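Local atomic coordinates of lysin (Enterococcus phage IMEEF1, PDB entry 6IST), a protein that probably cleaves peptidoglycan in the enterococcal cell wall through a CHAP (peptidase C51) domain, and binds a calcium ion. Residues M1-L4 / N5-L8; P56-A59 / G60-R63; P194-T197 / Y198-E201; N203-I206 / K207-G211. All coordinates share one frame; numbering follows the deposited sequence.

Contact 1: residues M1-L4 / N5-L8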
loop_
_atom_site.group_PDB
_atom_site.type_symbol
_atom_site.label_atom_id
_atom_site.label_comp_id
_atom_site.label_asym_id
_atom_site.label_seq_id
_atom_site.Cartn_x
_atom_site.Cartn_y
_atom_site.Cartn_z
ATOM N N MET C 1 17.420 -2.528 -3.797
ATOM C CA MET C 1 17.116 -2.259 -2.358
ATOM C C MET C 1 18.018 -1.124 -1.788
ATOM O O MET C 1 18.868 -0.547 -2.495
ATOM C CB MET C 1 17.079 -3.566 -1.532
ATOM C CG MET C 1 18.384 -4.339 -1.316
ATOM S SD MET C 1 18.185 -5.674 -0.085
ATOM C CE MET C 1 19.753 -6.541 -0.159
ATOM N N VAL C 2 17.789 -0.730 -0.535
ATOM C CA VAL C 2 18.324 0.554 -0.071
ATOM C C VAL C 2 19.827 0.533 0.176
ATOM O O VAL C 2 20.351 -0.374 0.782
ATOM C CB VAL C 2 17.579 1.071 1.171
ATOM C CG1 VAL C 2 18.207 2.367 1.665
ATOM C CG2 VAL C 2 16.126 1.286 0.791
ATOM N N LYS C 3 20.500 1.566 -0.306
ATOM C CA LYS C 3 21.923 1.661 -0.181
ATOM C C LYS C 3 22.288 2.510 1.101
ATOM O O LYS C 3 21.852 3.637 1.294
ATOM C CB LYS C 3 22.455 2.225 -1.477
ATOM C CG LYS C 3 23.928 2.488 -1.518
ATOM C CD LYS C 3 24.812 1.264 -1.243
ATOM C CE LYS C 3 26.202 1.690 -0.728
ATOM N NZ LYS C 3 26.455 1.293 0.677
ATOM N N LEU C 4 23.145 1.944 1.901
ATOM C CA LEU C 4 23.605 2.568 3.113
ATOM C C LEU C 4 24.200 3.952 2.846
ATOM O O LEU C 4 23.935 4.898 3.560
ATOM C CB LEU C 4 24.627 1.679 3.787
ATOM C CG LEU C 4 25.315 2.376 4.943
ATOM C CD1 LEU C 4 24.296 2.670 6.044
ATOM C CD2 LEU C 4 26.454 1.474 5.376
ATOM N N ASN C 5 24.992 4.078 1.796
ATOM C CA ASN C 5 25.586 5.373 1.446
ATOM C C ASN C 5 24.570 6.437 1.148
ATOM O O ASN C 5 24.814 7.585 1.428
ATOM C CB ASN C 5 26.556 5.286 0.247
ATOM C CG ASN C 5 27.199 6.632 -0.041
ATOM O OD1 ASN C 5 27.909 7.185 0.823
ATOM N ND2 ASN C 5 26.881 7.218 -1.200
ATOM N N ASP C 6 23.419 6.063 0.608
ATOM C CA ASP C 6 22.371 7.039 0.370
ATOM C C ASP C 6 21.818 7.572 1.658
ATOM O O ASP C 6 21.661 8.778 1.819
ATOM C CB ASP C 6 21.258 6.448 -0.511
ATOM C CG ASP C 6 21.737 6.204 -1.947
ATOM O OD1 ASP C 6 22.587 7.008 -2.377
ATOM O OD2 ASP C 6 21.319 5.225 -2.633
ATOM N N VAL C 7 21.527 6.674 2.592
ATOM C CA VAL C 7 21.084 7.133 3.894
ATOM C C VAL C 7 22.117 7.998 4.602
ATOM O O VAL C 7 21.813 9.036 5.062
ATOM C CB VAL C 7 20.696 5.970 4.785
ATOM C CG1 VAL C 7 20.402 6.439 6.173
ATOM C CG2 VAL C 7 19.457 5.347 4.191
ATOM N N LEU C 8 23.353 7.579 4.600
ATOM C CA LEU C 8 24.336 8.354 5.308
ATOM C C LEU C 8 24.612 9.706 4.681
ATOM O O LEU C 8 24.836 10.680 5.382
ATOM C CB LEU C 8 25.660 7.585 5.424
ATOM C CG LEU C 8 25.580 6.243 6.183
ATOM C CD1 LEU C 8 26.884 5.486 6.099
ATOM C CD2 LEU C 8 25.167 6.537 7.615
HETATM O O HOH W 1 19.182 3.835 -1.838
#
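The N-terminal end of helix 4-13 is formed here, with K3 at the N-cap and its carbonyl pointing forward to the amides of D6 and V7. K3 O lies 3.0 Å from D6 N and 3.3 Å from V7 N. Both bonds are weak, the first because it is bent to 128° at the hydrogen and the second because it is long. The i to i+4 series opens with this V7 bond; the next, L8 N to L4 O, is shorter (2.9 Å) and nearly straight (166°). D6 also reaches back to the cap: its CG stands anti to the carbonyl carbon and beside the backbone N (chi1 -69°), which carries OD2 to 3.4 Å from K3 CB. A water links the two residues, accepting from K3 N and donating to D6 OD2, 2.7 Å away. Bent at chi2 and chi4, the K3 chain passes obliquely over N5, CE against its CB. On another side of the turn, L8 CD1 meets the branch point of L4, 3.7 Å from L4 CG. V2 CG1 and V7 CG2 touch more lightly, their side chains crossing at about a right angle; V7 also packs on V36 and F40 of helix 29-41. The acidic N3 side chain thus reaches the N-cap backbone NH through water, a water-mediated counterpart of one half of a capping box.

Contact 2: residues P56-A59 / G60-R63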
loop_
_atom_site.group_PDB
_atom_site.type_symbol
_atom_site.label_atom_id
_atom_site.label_comp_id
_atom_site.label_asym_id
_atom_site.label_seq_id
_atom_site.Cartn_x
_atom_site.Cartn_y
_atom_site.Cartn_z
ATOM N N PRO C 56 5.859 -3.217 16.318
ATOM C CA PRO C 56 6.197 -4.093 15.179
ATOM C C PRO C 56 7.018 -3.390 14.096
ATOM O O PRO C 56 6.940 -2.144 13.899
ATOM C CB PRO C 56 4.813 -4.497 14.608
ATOM C CG PRO C 56 3.793 -3.889 15.503
ATOM C CD PRO C 56 4.434 -2.837 16.337
ATOM N N LEU C 57 7.797 -4.209 13.387
ATOM C CA LEU C 57 8.715 -3.710 12.386
ATOM C C LEU C 57 8.397 -4.294 11.034
ATOM O O LEU C 57 7.955 -5.402 10.965
ATOM C CB LEU C 57 10.133 -4.109 12.751
ATOM C CG LEU C 57 10.584 -3.604 14.132
ATOM C CD1 LEU C 57 11.999 -4.056 14.362
ATOM C CD2 LEU C 57 10.550 -2.111 14.283
ATOM N N PRO C 58 8.652 -3.550 9.955
ATOM C CA PRO C 58 8.412 -4.068 8.634
ATOM C C PRO C 58 9.334 -5.227 8.301
ATOM O O PRO C 58 10.369 -5.415 8.937
ATOM C CB PRO C 58 8.717 -2.867 7.701
ATOM C CG PRO C 58 8.583 -1.650 8.596
ATOM C CD PRO C 58 9.088 -2.132 9.912
ATOM N N ALA C 59 8.947 -5.964 7.276
ATOM C CA ALA C 59 9.767 -7.053 6.756
ATOM C C ALA C 59 11.196 -6.654 6.552
ATOM O O ALA C 59 11.462 -5.583 5.994
ATOM C CB ALA C 59 9.171 -7.538 5.419
ATOM N N GLY C 60 12.114 -7.536 6.962
ATOM C CA GLY C 60 13.527 -7.315 6.750
ATOM C C GLY C 60 14.233 -6.597 7.919
ATOM O O GLY C 60 15.469 -6.717 8.067
ATOM N N PHE C 61 13.487 -5.853 8.748
ATOM C CA PHE C 61 14.064 -5.129 9.884
ATOM C C PHE C 61 14.397 -6.047 11.061
ATOM O O PHE C 61 13.710 -7.013 11.336
ATOM C CB PHE C 61 13.101 -4.016 10.372
ATOM C CG PHE C 61 13.102 -2.793 9.510
ATOM C CD1 PHE C 61 12.548 -2.822 8.229
ATOM C CD2 PHE C 61 13.636 -1.601 9.973
ATOM C CE1 PHE C 61 12.512 -1.686 7.426
ATOM C CE2 PHE C 61 13.655 -0.487 9.175
ATOM C CZ PHE C 61 13.099 -0.516 7.901
ATOM N N GLN C 62 15.485 -5.756 11.742
ATOM C CA GLN C 62 15.899 -6.464 12.928
ATOM C C GLN C 62 16.028 -5.479 14.073
ATOM O O GLN C 62 16.344 -4.316 13.884
ATOM C CB GLN C 62 17.262 -7.097 12.758
ATOM C CG GLN C 62 17.366 -8.209 11.709
ATOM C CD GLN C 62 18.812 -8.487 11.376
ATOM O OE1 GLN C 62 19.705 -8.312 12.218
ATOM N NE2 GLN C 62 19.062 -8.895 10.143
ATOM N N ARG C 63 15.787 -5.969 15.245
ATOM C CA ARG C 63 15.962 -5.181 16.474
ATOM C C ARG C 63 16.818 -5.947 17.434
ATOM O O ARG C 63 16.618 -7.138 17.630
ATOM C CB ARG C 63 14.576 -4.915 17.044
ATOM C CG ARG C 63 14.549 -4.205 18.354
ATOM C CD ARG C 63 13.250 -3.474 18.573
ATOM N NE ARG C 63 12.161 -4.400 18.416
ATOM C CZ ARG C 63 10.904 -4.081 18.114
ATOM N NH1 ARG C 63 10.539 -2.856 17.851
ATOM N NH2 ARG C 63 10.045 -5.060 17.929
HETATM O O HOH W 2 10.863 -7.335 10.891
#
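The flat guanidinium of R63 lies over L57, whose CD1 stands 3.8 Å from the guanidinium plane, over the centre of one face, with CD2 near NH1 (3.6 Å). The arginine begins with CG anti to the backbone N (chi1 176°) and bends at chi3 (54°), which folds its planar end back above the leucine. From there NH1 donates to the carbonyls of L52 and Q55, so the group is gripped at its polar end and covered on one face by an apolar branch. F61 makes the second pair. Its CG stands anti to the carbonyl carbon, beside the backbone N, which lays the ring against P58: P58 CD sits over one face in a CH-pi contact, 4.2 Å from the centroid, while A59 O is at the ring edge. L57 CB adds an apolar touch on F61 CB (3.8 Å), and the ring meets W43 and F41 edge-to-face. In the backbone, F61 N donates to P58 O (3.2 Å), closing a turn in which G60 takes a positive phi of 92°. A water within hydrogen-bonding distance of P58 O (2.8 Å) and F61 O joins the two carbonyls. This is a type II beta turn, with glycine at its third position, leading into edge strand 62-65 of the antiparallel sheet of the CHAP domain.

Contact 3: residues P194-T197 / Y198-E201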
loop_
_atom_site.group_PDB
_atom_site.type_symbol
_atom_site.label_atom_id
_atom_site.label_comp_id
_atom_site.label_asym_id
_atom_site.label_seq_id
_atom_site.Cartn_x
_atom_site.Cartn_y
_atom_site.Cartn_z
ATOM N N PRO C 194 -3.434 -12.834 12.234
ATOM C CA PRO C 194 -3.378 -13.258 13.655
ATOM C C PRO C 194 -2.014 -13.633 14.213
ATOM O O PRO C 194 -1.805 -13.508 15.422
ATOM C CB PRO C 194 -4.332 -14.467 13.723
ATOM C CG PRO C 194 -5.055 -14.483 12.430
ATOM C CD PRO C 194 -4.245 -13.735 11.407
ATOM N N THR C 195 -1.109 -14.076 13.359
ATOM C CA THR C 195 0.199 -14.508 13.800
ATOM C C THR C 195 1.248 -13.990 12.900
ATOM O O THR C 195 0.945 -13.555 11.788
ATOM C CB THR C 195 0.346 -16.065 13.832
ATOM O OG1 THR C 195 0.485 -16.617 12.489
ATOM C CG2 THR C 195 -0.812 -16.750 14.676
ATOM N N MET C 196 2.508 -14.171 13.329
ATOM C CA MET C 196 3.606 -13.744 12.520
ATOM C C MET C 196 3.741 -14.598 11.275
ATOM O O MET C 196 4.318 -14.137 10.316
ATOM C CB MET C 196 4.940 -13.663 13.308
ATOM C CG MET C 196 5.095 -12.350 14.123
ATOM S SD MET C 196 4.938 -10.743 13.230
ATOM C CE MET C 196 6.046 -11.011 11.871
ATOM N N THR C 197 3.236 -15.810 11.262
ATOM C CA THR C 197 3.317 -16.628 10.010
ATOM C C THR C 197 2.361 -16.103 8.980
ATOM O O THR C 197 2.670 -16.118 7.801
ATOM C CB THR C 197 3.011 -18.101 10.273
ATOM O OG1 THR C 197 3.895 -18.567 11.315
ATOM C CG2 THR C 197 3.231 -18.976 8.947
ATOM N N TYR C 198 1.203 -15.604 9.426
ATOM C CA TYR C 198 0.334 -14.877 8.533
ATOM C C TYR C 198 1.004 -13.615 7.977
ATOM O O TYR C 198 0.975 -13.395 6.761
ATOM C CB TYR C 198 -0.989 -14.579 9.151
ATOM C CG TYR C 198 -1.902 -15.787 9.188
ATOM C CD1 TYR C 198 -2.616 -16.149 8.081
ATOM C CD2 TYR C 198 -2.094 -16.499 10.369
ATOM C CE1 TYR C 198 -3.472 -17.265 8.125
ATOM C CE2 TYR C 198 -2.950 -17.595 10.426
ATOM C CZ TYR C 198 -3.634 -17.962 9.299
ATOM O OH TYR C 198 -4.471 -19.034 9.347
ATOM N N VAL C 199 1.733 -12.915 8.840
ATOM C CA VAL C 199 2.485 -11.721 8.438
ATOM C C VAL C 199 3.479 -12.069 7.350
ATOM O O VAL C 199 3.549 -11.409 6.317
ATOM C CB VAL C 199 3.124 -11.028 9.645
ATOM C CG1 VAL C 199 4.057 -9.929 9.183
ATOM C CG2 VAL C 199 2.001 -10.424 10.526
ATOM N N ASN C 200 4.305 -13.060 7.639
ATOM C CA ASN C 200 5.301 -13.499 6.685
ATOM C C ASN C 200 4.728 -13.941 5.327
ATOM O O ASN C 200 5.261 -13.592 4.235
ATOM C CB ASN C 200 6.151 -14.626 7.322
ATOM C CG ASN C 200 7.043 -14.110 8.475
ATOM O OD1 ASN C 200 7.254 -12.904 8.662
ATOM N ND2 ASN C 200 7.562 -15.035 9.239
ATOM N N GLU C 201 3.657 -14.691 5.373
ATOM C CA GLU C 201 3.015 -15.055 4.120
ATOM C C GLU C 201 2.420 -13.831 3.330
ATOM O O GLU C 201 2.475 -13.771 2.079
ATOM C CB GLU C 201 1.968 -16.154 4.357
ATOM C CG GLU C 201 2.567 -17.443 4.913
ATOM C CD GLU C 201 3.287 -18.308 3.868
ATOM O OE1 GLU C 201 3.240 -17.987 2.647
ATOM O OE2 GLU C 201 3.924 -19.290 4.296
#
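Capping bonds come first: T195 OG1 receives Y198 N at 3.3 Å and, from within its own segment, T197 N at 3.1 Å. Both are weak, the latter bent to 129°. The hydroxyl can serve both because T195 OG1 is placed between its backbone N and carbonyl carbon (chi1 75°), facing the first turn. Backbone bonds take over at once, V199 N to T195 O, N200 N to M196 O (2.9 Å) and E201 N to T197 O, each in i to i+4 spacing. Ring contacts gather at Y198. P194 CD rests over one face in a CH-pi contact, 4.1 Å from the ring centroid, T195 OG1 comes within 3.3 Å of Y198 CD2, and the same ring stacks with an aromatic side chain of another protein chain. Apolar packing is made by M196, whose chain bends at chi2 and chi3 so that CE returns to V199 CG1 (3.5 Å), with SD alongside V199 CB; both residues also touch Q182 of strand 180-186. E201 OE1 has a weak hydrogen bond to a polar side chain of the other chain. Together these features describe a threonine N-cap at the start of a helix, here helix 196-208, whose opening turns also face another protein chain.

Contact 4: residues N203-I206 / K207-G211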
loop_
_atom_site.group_PDB
_atom_site.type_symbol
_atom_site.label_atom_id
_atom_site.label_comp_id
_atom_site.label_asym_id
_atom_site.label_seq_id
_atom_site.Cartn_x
_atom_site.Cartn_y
_atom_site.Cartn_z
ATOM N N ASN C 203 3.613 -10.800 3.502
ATOM C CA ASN C 203 4.772 -10.143 2.884
ATOM C C ASN C 203 5.316 -10.876 1.654
ATOM O O ASN C 203 5.852 -10.241 0.698
ATOM C CB ASN C 203 5.885 -9.822 3.886
ATOM C CG ASN C 203 5.581 -8.523 4.627
ATOM O OD1 ASN C 203 5.310 -7.483 3.991
ATOM N ND2 ASN C 203 5.586 -8.572 5.913
ATOM N N ASP C 204 5.189 -12.177 1.659
ATOM C CA ASP C 204 5.600 -12.955 0.483
ATOM C C ASP C 204 4.697 -12.671 -0.692
ATOM O O ASP C 204 5.186 -12.548 -1.814
ATOM C CB ASP C 204 5.628 -14.434 0.784
ATOM C CG ASP C 204 6.796 -14.823 1.698
ATOM O OD1 ASP C 204 7.751 -14.004 1.867
ATOM O OD2 ASP C 204 6.748 -15.951 2.246
ATOM N N LEU C 205 3.387 -12.566 -0.455
ATOM C CA LEU C 205 2.460 -12.158 -1.502
ATOM C C LEU C 205 2.833 -10.784 -2.077
ATOM O O LEU C 205 2.955 -10.608 -3.314
ATOM C CB LEU C 205 1.032 -12.148 -0.988
ATOM C CG LEU C 205 0.385 -13.486 -0.620
ATOM C CD1 LEU C 205 -0.981 -13.237 -0.040
ATOM C CD2 LEU C 205 0.247 -14.307 -1.842
ATOM N N ILE C 206 3.054 -9.819 -1.170
ATOM C CA ILE C 206 3.497 -8.507 -1.567
ATOM C C ILE C 206 4.682 -8.535 -2.479
ATOM O O ILE C 206 4.693 -7.807 -3.519
ATOM C CB ILE C 206 3.721 -7.620 -0.345
ATOM C CG1 ILE C 206 2.341 -7.301 0.221
ATOM C CG2 ILE C 206 4.443 -6.313 -0.720
ATOM C CD1 ILE C 206 2.375 -6.636 1.615
ATOM N N LYS C 207 5.666 -9.329 -2.103
ATOM C CA LYS C 207 6.870 -9.482 -2.938
ATOM C C LYS C 207 6.619 -10.065 -4.316
ATOM O O LYS C 207 7.138 -9.547 -5.323
ATOM C CB LYS C 207 7.953 -10.281 -2.238
ATOM C CG LYS C 207 9.008 -9.446 -1.522
ATOM C CD LYS C 207 10.175 -10.345 -1.111
ATOM C CE LYS C 207 10.769 -9.977 0.245
ATOM N NZ LYS C 207 11.624 -8.766 0.141
ATOM N N ARG C 208 5.848 -11.134 -4.376
ATOM C CA ARG C 208 5.553 -11.801 -5.634
ATOM C C ARG C 208 4.761 -10.986 -6.661
ATOM O O ARG C 208 4.987 -11.067 -7.888
ATOM C CB ARG C 208 4.713 -13.054 -5.343
ATOM C CG ARG C 208 5.448 -14.151 -4.708
ATOM C CD ARG C 208 4.565 -15.360 -4.505
ATOM N NE ARG C 208 5.255 -16.155 -3.532
ATOM C CZ ARG C 208 4.754 -16.584 -2.396
ATOM N NH1 ARG C 208 3.477 -16.357 -2.044
ATOM N NH2 ARG C 208 5.552 -17.232 -1.572
ATOM N N TYR C 209 3.761 -10.300 -6.160
ATOM C CA TYR C 209 2.751 -9.724 -6.979
ATOM C C TYR C 209 2.844 -8.191 -7.074
ATOM O O TYR C 209 1.900 -7.536 -7.524
ATOM C CB TYR C 209 1.368 -10.216 -6.564
ATOM C CG TYR C 209 1.235 -11.736 -6.569
ATOM C CD1 TYR C 209 1.520 -12.498 -7.718
ATOM C CD2 TYR C 209 0.864 -12.437 -5.425
ATOM C CE1 TYR C 209 1.418 -13.877 -7.734
ATOM C CE2 TYR C 209 0.781 -13.828 -5.426
ATOM C CZ TYR C 209 1.044 -14.547 -6.595
ATOM O OH TYR C 209 0.943 -15.927 -6.627
ATOM N N GLY C 210 3.973 -7.663 -6.622
ATOM C CA GLY C 210 4.283 -6.243 -6.692
ATOM C C GLY C 210 3.355 -5.397 -5.864
ATOM O O GLY C 210 2.868 -4.389 -6.324
ATOM N N GLY C 211 3.059 -5.838 -4.655
ATOM C CA GLY C 211 2.334 -5.004 -3.706
ATOM C C GLY C 211 3.198 -3.857 -3.201
ATOM O O GLY C 211 4.369 -3.811 -3.485
HETATM O O HOH W 3 5.491 -18.022 1.041
HETATM O O HOH W 4 6.656 -5.214 -3.824
#
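The last turn of helix 196-208 is held by K207 N to N203 O, R208 N to D204 O and Y209 N to L205 O, after which the chain closes with G211 N bonded to I206 O at 2.8 Å. That last bond is i to i+5 (6→1) and G210 has a positive phi (64°), the features of a Schellman-type C-terminus; its donor lies in the carbonyl plane, on a lone pair of I206 O. I206 CG2 packs 3.7 Å from G211 C, so the closing backbone lies against a side chain that is otherwise buried on I170 and F184. Extended from CG to NE, R208 runs back over D204, with CG beside its own backbone N (chi1 -72°). D204 CB lies over one face of its guanidinium, 3.7 Å from NH2, while L205 CD2 stands at the edge near the plane. D204 OD2 is 4.2 Å from R208 NH2 and well out of the guanidinium plane; a water at the guanidinium edge, 2.7 Å from R208 NH2, links them instead. L205 CD2 also reaches the edge of the Y209 ring, 3.7 Å from CE2. Beyond the helix, Y209 stacks on an aromatic side chain of another protein chain and its OH is hydrogen-bonded to an aromatic residue there; R208 NH1 makes a weak hydrogen bond to an aromatic side chain of that chain. At the turn itself a second water donates to both I206 O and G211 O, lying 2.7 Å from the latter.

In the fold
Contacts 3 and 4 are the two ends of one helix, 196-208: contact 3 starts it with a hydroxyl cap, contact 4 ends it in a Schellman-type end with glycine at the positive-phi position, and both face another protein chain through aromatic and polar side chains. Contact 1 also begins a helix, but with a water bridging the N-cap amide and an aspartate, and no other chain of the assembly touches it. Contact 2 alone is a beta turn, with apolar and ring packing on an arginine and a phenylalanine. Contacts 1, 2 and 3 are surface contacts; contact 4 is partly buried. A59 CB packs 3.8 Å from N203 ND2, where the loop before strand 62-65 touches helix 196-208.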